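Local coordinates for FAD:protein FMN transferase (Vibrio cholerae, PDB 6NXI) that probably transfers the FMN moiety of FAD to a threonine hydroxyl of a target flavoprotein, using magnesium, at residues Thr273-Met276 / Val277-Glu280; Val260-Ser264 / Cys265-Asp269. All coordinates share one frame; numbering follows the deposited sequence.

Both contacts lie on helix 265-278, one at each end. Contact 2 comes first along the chain: strand 255-262 turns at residues 263-264 into the first turn of the helix. Contact 1 is its last turn, from Thr273 to the break before helix 280-289. Their centres are about 15 Å apart. Leu275 CD1 of contact 1 and Val260 CG2 of contact 2 approach to 4.2 Å, so the helix packs back on the strand that leads into it, in the large antiparallel sheet. Both contacts reach the same magnesium ion, through Asp269 and Thr273. One helix therefore supplies ligands for the metal that holds a phosphate of FAD.

Contact 1: residues Thr273-Met276 / Val277-Glu280; sequences TGLM and VMGE. With MG (magnesium ion), chain C; FAD (flavin-adenine dinucleotide), chain B.
The last turn of helix 265-278 carries a magnesium and FAD site at Thr273 and breaks at Gly279, with Val277 N bonded to Thr273 O (3.1 Å). Thr273 OG1 lies beside the backbone N (chi1 -53°). From there Thr273 OG1 binds the magnesium ion at 2.3 Å. FAD O2A, a phosphate oxygen, binds this ion at 2.4 Å, so the metal bridges the threonine and the cofactor. Thr155 O and both the backbone O and OD1 of Asp269 complete the metal's ligands, and Ser225 OG is hydrogen-bonded to Thr273 OG1. One turn on, Val277 CG2 packs on Thr273 O and lies 3.9 Å from FAD N6A, the exocyclic amine of the adenine. The helix thus meets FAD at two points on one side, near the phosphate and at the base.

Met278 N bonds to Gly274 O at 3.0 Å. The helix then ends. Gly279 leaves helical geometry with positive phi (89°). Gly279 N bonds to Met276 O at 3.3 Å and makes a weak bond to Leu275 O. Gly279 is also the N-cap residue of helix 280-289, so this one residue joins two helices.

Another side of the turn is apolar. Leu275 CD2 touches Met278 SD at 3.9 Å, the two side chains crossing at a slant. Met278 CG stands beside its own backbone N (chi1 -68°) and rests against Gly274 O. Leu275 and Met278 both pack on Val286 of helix 280-289, while Met276 turns to Val255 and Val258 of strand 255-262.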
ATOM      1  N   THR A 273       3.873  -3.606   3.489  1.00 19.85           N
ATOM      2  CA  THR A 273       5.047  -2.722   3.699  1.00 20.60           C
ATOM      3  C   THR A 273       5.555  -2.948   5.139  1.00 21.35           C
ATOM      4  O   THR A 273       6.779  -3.024   5.383  1.00 20.82           O
ATOM      5  CB  THR A 273       4.681  -1.259   3.416  1.00 19.70           C
ATOM      6  OG1 THR A 273       4.067  -1.114   2.107  1.00 19.01           O
ATOM      7  CG2 THR A 273       5.930  -0.408   3.526  1.00 20.36           C
ATOM      8  N   GLY A 274       4.644  -2.961   6.115  1.00 21.86           N
ATOM      9  CA  GLY A 274       5.012  -3.096   7.520  1.00 23.17           C
ATOM     10  C   GLY A 274       5.751  -4.376   7.792  1.00 22.98           C
ATOM     11  O   GLY A 274       6.837  -4.329   8.422  1.00 23.50           O
ATOM     12  N   LEU A 275       5.248  -5.500   7.289  1.00 23.37           N
ATOM     13  CA  LEU A 275       5.915  -6.794   7.518  1.00 24.39           C
ATOM     14  C   LEU A 275       7.286  -6.799   6.802  1.00 24.12           C
ATOM     15  O   LEU A 275       8.273  -7.333   7.366  1.00 23.92           O
ATOM     16  CB  LEU A 275       5.005  -7.939   7.087  1.00 25.18           C
ATOM     17  CG  LEU A 275       3.676  -8.049   7.827  1.00 27.34           C
ATOM     18  CD1 LEU A 275       2.891  -9.232   7.279  1.00 29.15           C
ATOM     19  CD2 LEU A 275       3.847  -8.216   9.329  1.00 28.03           C
ATOM     20  N   MET A 276       7.402  -6.187   5.628  1.00 24.03           N
ATOM     21  CA  MET A 276       8.714  -6.078   4.923  1.00 24.30           C
ATOM     22  C   MET A 276       9.763  -5.384   5.815  1.00 24.90           C
ATOM     23  O   MET A 276      10.895  -5.879   5.932  1.00 25.93           O
ATOM     24  CB  MET A 276       8.555  -5.351   3.597  1.00 24.43           C
ATOM     25  CG  MET A 276       9.841  -5.240   2.840  1.00 26.42           C
ATOM     26  SD  MET A 276       9.449  -5.375   1.057  1.00 28.44           S
ATOM     27  CE  MET A 276      11.125  -5.137   0.476  1.00 28.53           C
ATOM     28  N   VAL A 277       9.394  -4.287   6.460  1.00 23.19           N
ATOM     29  CA  VAL A 277      10.294  -3.491   7.331  1.00 23.58           C
ATOM     30  C   VAL A 277      10.639  -4.332   8.570  1.00 23.87           C
ATOM     31  O   VAL A 277      11.799  -4.250   9.064  1.00 24.42           O
ATOM     32  CB  VAL A 277       9.692  -2.122   7.700  1.00 23.85           C
ATOM     33  CG1 VAL A 277      10.514  -1.418   8.751  1.00 24.90           C
ATOM     34  CG2 VAL A 277       9.474  -1.227   6.478  1.00 25.02           C
ATOM     35  N   MET A 278       9.698  -5.148   9.065  1.00 23.66           N
ATOM     36  CA  MET A 278       9.946  -5.993  10.279  1.00 26.61           C
ATOM     37  C   MET A 278      11.005  -7.056   9.988  1.00 27.13           C
ATOM     38  O   MET A 278      11.785  -7.390  10.920  1.00 27.43           O
ATOM     39  CB  MET A 278       8.663  -6.685  10.754  1.00 27.18           C
ATOM     40  CG  MET A 278       7.647  -5.740  11.302  1.00 27.36           C
ATOM     41  SD  MET A 278       6.230  -6.670  11.993  1.00 28.34           S
ATOM     42  CE  MET A 278       6.813  -6.956  13.656  1.00 30.97           C
ATOM     43  N   GLY A 279      11.068  -7.538   8.744  1.00 27.05           N
ATOM     44  CA  GLY A 279      11.931  -8.653   8.376  1.00 27.88           C
ATOM     45  C   GLY A 279      11.226  -9.975   8.564  1.00 28.31           C
ATOM     46  O   GLY A 279      10.096 -10.003   9.119  1.00 26.34           O
ATOM     47  N   GLU A 280      11.815 -11.044   8.043  1.00 28.22           N
ATOM     48  CA  GLU A 280      11.088 -12.333   7.930  1.00 28.86           C
ATOM     49  C   GLU A 280      10.838 -12.901   9.337  1.00 30.17           C
ATOM     50  O   GLU A 280       9.723 -13.433   9.559  1.00 30.86           O
ATOM     51  CB  GLU A 280      11.760 -13.284   6.953  1.00 28.99           C
ATOM     52  CG  GLU A 280      13.129 -13.771   7.358  1.00 30.06           C
ATOM     53  CD  GLU A 280      14.333 -12.875   7.073  1.00 31.61           C
ATOM     54  OE1 GLU A 280      14.155 -11.676   6.740  1.00 31.43           O
ATOM     55  OE2 GLU A 280      15.476 -13.387   7.253  1.00 32.68           O
TER
HETATM   56 MG    MG C 501       1.882  -0.537   1.485  1.00 23.07          MG
HETATM   57  PA  FAD B 500       4.444   0.517  -0.616  1.00 22.05           P
HETATM   58  O1A FAD B 500       5.507  -0.519  -0.533  1.00 24.13           O
HETATM   59  O2A FAD B 500       3.025   0.125  -0.492  1.00 20.86           O
HETATM   60  O5B FAD B 500       4.730   1.679   0.444  1.00 22.90           O
HETATM   61  C5B FAD B 500       5.958   2.421   0.215  1.00 22.16           C
HETATM   62  C4B FAD B 500       5.719   3.909   0.301  1.00 22.37           C
HETATM   63  O4B FAD B 500       5.233   4.308   1.606  1.00 23.87           O
HETATM   64  C3B FAD B 500       7.003   4.703   0.071  1.00 22.28           C
HETATM   65  O3B FAD B 500       7.124   5.038  -1.313  1.00 23.50           O
HETATM   66  C2B FAD B 500       6.830   5.918   0.990  1.00 22.17           C
HETATM   67  O2B FAD B 500       6.043   6.914   0.376  1.00 23.01           O
HETATM   68  C1B FAD B 500       6.074   5.313   2.166  1.00 23.37           C
HETATM   69  N9A FAD B 500       6.874   4.690   3.198  1.00 22.93           N
HETATM   70  C8A FAD B 500       8.216   4.286   3.147  1.00 21.95           C
HETATM   71  N7A FAD B 500       8.566   3.633   4.228  1.00 22.65           N
HETATM   72  C5A FAD B 500       7.463   3.637   5.058  1.00 21.88           C
HETATM   73  C6A FAD B 500       7.254   3.124   6.347  1.00 22.87           C
HETATM   74  N6A FAD B 500       8.166   2.418   7.040  1.00 23.64           N
HETATM   75  N1A FAD B 500       6.012   3.261   6.853  1.00 22.41           N
HETATM   76  C2A FAD B 500       5.094   3.952   6.149  1.00 21.94           C
HETATM   77  N3A FAD B 500       5.177   4.476   4.919  1.00 22.57           N
HETATM   78  C4A FAD B 500       6.414   4.286   4.430  1.00 22.14           C
HETATM   79  N1  FAD B 500       3.415   9.519  -7.050  1.00 26.98           N
HETATM   80  C2  FAD B 500       3.733  10.533  -7.927  1.00 29.64           C
HETATM   81  O2  FAD B 500       4.823  10.514  -8.541  1.00 29.26           O
HETATM   82  N3  FAD B 500       2.877  11.557  -8.178  1.00 28.29           N
HETATM   83  C4  FAD B 500       1.657  11.661  -7.561  1.00 29.02           C
HETATM   84  O4  FAD B 500       0.922  12.612  -7.785  1.00 31.52           O
HETATM   85  C4X FAD B 500       1.298  10.637  -6.622  1.00 26.44           C
HETATM   86  N5  FAD B 500       0.139  10.717  -6.001  1.00 25.72           N
HETATM   87  C5X FAD B 500      -0.180   9.730  -5.098  1.00 24.85           C
HETATM   88  C6  FAD B 500      -1.405   9.808  -4.404  1.00 25.15           C
HETATM   89  C7  FAD B 500      -1.806   8.861  -3.485  1.00 25.26           C
HETATM   90  C7M FAD B 500      -3.136   9.005  -2.782  1.00 26.33           C
HETATM   91  C8  FAD B 500      -0.954   7.756  -3.245  1.00 23.59           C
HETATM   92  C8M FAD B 500      -1.318   6.690  -2.246  1.00 25.24           C
HETATM   93  C9  FAD B 500       0.267   7.668  -3.923  1.00 23.77           C
HETATM   94  C9A FAD B 500       0.673   8.631  -4.858  1.00 24.19           C
HETATM   95  N10 FAD B 500       1.899   8.587  -5.533  1.00 26.22           N
HETATM   96  C10 FAD B 500       2.254   9.577  -6.432  1.00 25.71           C
HETATM   97  C1' FAD B 500       2.795   7.422  -5.362  1.00 28.54           C
HETATM   98  C2' FAD B 500       3.576   7.420  -4.098  1.00 29.15           C
HETATM   99  O2' FAD B 500       4.474   8.525  -4.062  1.00 29.82           O
HETATM  100  C3' FAD B 500       4.390   6.117  -4.012  1.00 27.88           C
HETATM  101  O3' FAD B 500       5.340   6.007  -5.048  1.00 28.85           O
HETATM  102  C4' FAD B 500       3.559   4.852  -4.120  1.00 29.45           C
HETATM  103  O4' FAD B 500       2.347   5.029  -3.405  1.00 27.38           O
HETATM  104  C5' FAD B 500       4.337   3.629  -3.674  1.00 27.11           C
HETATM  105  O5' FAD B 500       3.414   2.514  -3.611  1.00 27.88           O
HETATM  106  P   FAD B 500       3.986   1.047  -3.452  1.00 25.29           P
HETATM  107  O1P FAD B 500       5.112   0.807  -4.351  1.00 28.57           O
HETATM  108  O2P FAD B 500       2.721   0.219  -3.450  1.00 26.96           O
HETATM  109  O3P FAD B 500       4.614   1.224  -2.003  1.00 26.71           O

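Contact 2: residues Val260-Ser264 / Cys265-Asp269; sequences VLDKS and CMTAD. With MG (magnesium ion), chain C; MG (magnesium ion), chain D.
Val260 meets Ala268 where strand 255-262 passes alongside the helix that follows it. Val260 O lies 3.6 Å from Ala268 CB, and Val260 CG1 packs on the same methyl at 4.2 Å. The strand and helix segments run nearly antiparallel, at 153°, with axes 7.1 Å apart. Asp262 also faces the helix. Its CG is anti to the backbone N (chi1 -166°), which lays the carboxylate against Thr267: Asp262 OD2 lies 3.4 Å from Thr267 CB, and CG2 of Thr267 touches the carboxyl carbon. Asp262 OD2 accepts Ser264 N at 2.9 Å on its anti side, somewhat out of the carboxylate plane. This is an Asx turn, bending the chain out of the strand. Lys263 points away; its NZ is hydrogen-bonded to Asp219 O, and it makes a cation-pi contact with Tyr220. At the N-cap, Ser264 OG accepts Thr267 N at 3.1 Å in a nearly straight bond (165°). Ser264 O begins the helical ladder by accepting Ala268 N. Asp163 is hydrogen-bonded to Ser264 OG and to the backbone N of Cys265 and Met266. Asp269 OD1 bridges two magnesium ions, at 2.6 Å to the one Thr273 also binds and 2.2 Å to the other; Asp269 O also holds the first. The Asx turn and serine N-cap thus form the short connection from strand to helix leading to the two-magnesium FAD site of this ApbE-family enzyme.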
ATOM      1  N   VAL A 260       0.550 -10.025   0.835  1.00 20.76           N
ATOM      2  CA  VAL A 260      -0.443 -10.148   1.916  1.00 21.03           C
ATOM      3  C   VAL A 260      -1.838 -10.239   1.291  1.00 21.18           C
ATOM      4  O   VAL A 260      -2.171  -9.422   0.411  1.00 20.55           O
ATOM      5  CB  VAL A 260      -0.342  -8.960   2.895  1.00 21.49           C
ATOM      6  CG1 VAL A 260      -1.423  -9.065   3.945  1.00 22.53           C
ATOM      7  CG2 VAL A 260       1.035  -8.857   3.533  1.00 23.10           C
ATOM      8  N   LEU A 261      -2.625 -11.190   1.779  1.00 21.36           N
ATOM      9  CA  LEU A 261      -4.087 -11.210   1.524  1.00 23.28           C
ATOM     10  C   LEU A 261      -4.847 -10.631   2.722  1.00 23.13           C
ATOM     11  O   LEU A 261      -4.526 -10.930   3.870  1.00 22.75           O
ATOM     12  CB  LEU A 261      -4.543 -12.636   1.280  1.00 25.72           C
ATOM     13  CG  LEU A 261      -3.706 -13.456   0.310  1.00 30.33           C
ATOM     14  CD1 LEU A 261      -4.297 -14.871   0.170  1.00 32.64           C
ATOM     15  CD2 LEU A 261      -3.610 -12.770  -1.018  1.00 31.82           C
ATOM     16  N   ASP A 262      -5.893  -9.874   2.421  1.00 23.35           N
ATOM     17  CA  ASP A 262      -6.848  -9.388   3.450  1.00 22.52           C
ATOM     18  C   ASP A 262      -8.149  -9.084   2.708  1.00 22.22           C
ATOM     19  O   ASP A 262      -8.066  -8.733   1.559  1.00 20.93           O
ATOM     20  CB  ASP A 262      -6.340  -8.147   4.177  1.00 22.97           C
ATOM     21  CG  ASP A 262      -7.111  -7.798   5.445  1.00 24.93           C
ATOM     22  OD1 ASP A 262      -6.757  -8.383   6.490  1.00 26.15           O
ATOM     23  OD2 ASP A 262      -8.093  -6.992   5.366  1.00 24.64           O
ATOM     24  N   LYS A 263      -9.260  -9.131   3.403  1.00 22.55           N
ATOM     25  CA  LYS A 263     -10.554  -8.696   2.835  1.00 23.94           C
ATOM     26  C   LYS A 263     -10.489  -7.222   2.400  1.00 21.81           C
ATOM     27  O   LYS A 263     -11.206  -6.844   1.458  1.00 23.29           O
ATOM     28  CB  LYS A 263     -11.656  -8.954   3.870  1.00 26.93           C
ATOM     29  CG  LYS A 263     -11.930 -10.436   4.133  1.00 32.98           C
ATOM     30  CD  LYS A 263     -12.505 -11.175   2.940  1.00 38.35           C
ATOM     31  CE  LYS A 263     -12.990 -12.571   3.276  1.00 41.52           C
ATOM     32  NZ  LYS A 263     -12.875 -13.442   2.082  1.00 45.53           N
ATOM     33  N   SER A 264      -9.651  -6.396   3.027  1.00 20.55           N
ATOM     34  CA  SER A 264      -9.439  -4.976   2.702  1.00 19.58           C
ATOM     35  C   SER A 264      -8.100  -4.775   2.006  1.00 19.79           C
ATOM     36  O   SER A 264      -7.084  -5.193   2.548  1.00 19.42           O
ATOM     37  CB  SER A 264      -9.513  -4.107   3.948  1.00 19.73           C
ATOM     38  OG  SER A 264      -8.969  -2.848   3.677  1.00 20.96           O
ATOM     39  N   CYS A 265      -8.140  -4.155   0.847  1.00 20.64           N
ATOM     40  CA  CYS A 265      -6.906  -3.790   0.130  1.00 19.38           C
ATOM     41  C   CYS A 265      -6.136  -2.749   0.940  1.00 19.53           C
ATOM     42  O   CYS A 265      -4.916  -2.844   1.036  1.00 18.53           O
ATOM     43  CB  CYS A 265      -7.186  -3.347  -1.292  1.00 20.60           C
ATOM     44  SG  CYS A 265      -5.682  -3.406  -2.298  1.00 20.50           S
ATOM     45  N   MET A 266      -6.806  -1.811   1.535  1.00 18.92           N
ATOM     46  CA  MET A 266      -6.133  -0.833   2.444  1.00 20.21           C
ATOM     47  C   MET A 266      -5.285  -1.594   3.477  1.00 19.73           C
ATOM     48  O   MET A 266      -4.050  -1.298   3.680  1.00 20.34           O
ATOM     49  CB  MET A 266      -7.168   0.024   3.154  1.00 21.18           C
ATOM     50  CG  MET A 266      -6.538   0.896   4.179  1.00 22.72           C
ATOM     51  SD  MET A 266      -7.643   1.961   5.111  1.00 25.83           S
ATOM     52  CE  MET A 266      -8.748   0.783   5.861  1.00 25.80           C
ATOM     53  N   THR A 267      -5.873  -2.570   4.134  1.00 19.78           N
ATOM     54  CA  THR A 267      -5.213  -3.343   5.200  1.00 21.05           C
ATOM     55  C   THR A 267      -4.081  -4.171   4.608  1.00 20.62           C
ATOM     56  O   THR A 267      -2.957  -4.166   5.184  1.00 21.20           O
ATOM     57  CB  THR A 267      -6.231  -4.170   5.966  1.00 21.46           C
ATOM     58  OG1 THR A 267      -7.149  -3.230   6.538  1.00 23.03           O
ATOM     59  CG2 THR A 267      -5.531  -4.981   7.031  1.00 22.09           C
ATOM     60  N   ALA A 268      -4.315  -4.843   3.485  1.00 20.18           N
ATOM     61  CA  ALA A 268      -3.263  -5.665   2.856  1.00 20.59           C
ATOM     62  C   ALA A 268      -2.081  -4.777   2.476  1.00 19.74           C
ATOM     63  O   ALA A 268      -0.930  -5.195   2.702  1.00 20.19           O
ATOM     64  CB  ALA A 268      -3.729  -6.400   1.657  1.00 20.67           C
ATOM     65  N   ASP A 269      -2.358  -3.569   1.988  1.00 20.22           N
ATOM     66  CA  ASP A 269      -1.317  -2.610   1.519  1.00 18.90           C
ATOM     67  C   ASP A 269      -0.418  -2.215   2.677  1.00 19.79           C
ATOM     68  O   ASP A 269       0.837  -2.292   2.534  1.00 19.81           O
ATOM     69  CB  ASP A 269      -2.012  -1.426   0.844  1.00 19.54           C
ATOM     70  CG  ASP A 269      -1.142  -0.559  -0.044  1.00 19.46           C
ATOM     71  OD1 ASP A 269       0.037  -0.942  -0.270  1.00 19.41           O
ATOM     72  OD2 ASP A 269      -1.625   0.532  -0.441  1.00 20.20           O
TER
HETATM   73 MG    MG C 501       1.882  -0.537   1.485  1.00 23.07          MG
HETATM   74 MG    MG D 502       1.407  -0.362  -1.833  1.00 18.38          MG
HETATM   75  O   HOH W   1       0.330   1.731  -1.615  1.00 24.47           O
HETATM   76  O   HOH W   2       2.135  -2.714  -1.043  1.00 37.82           O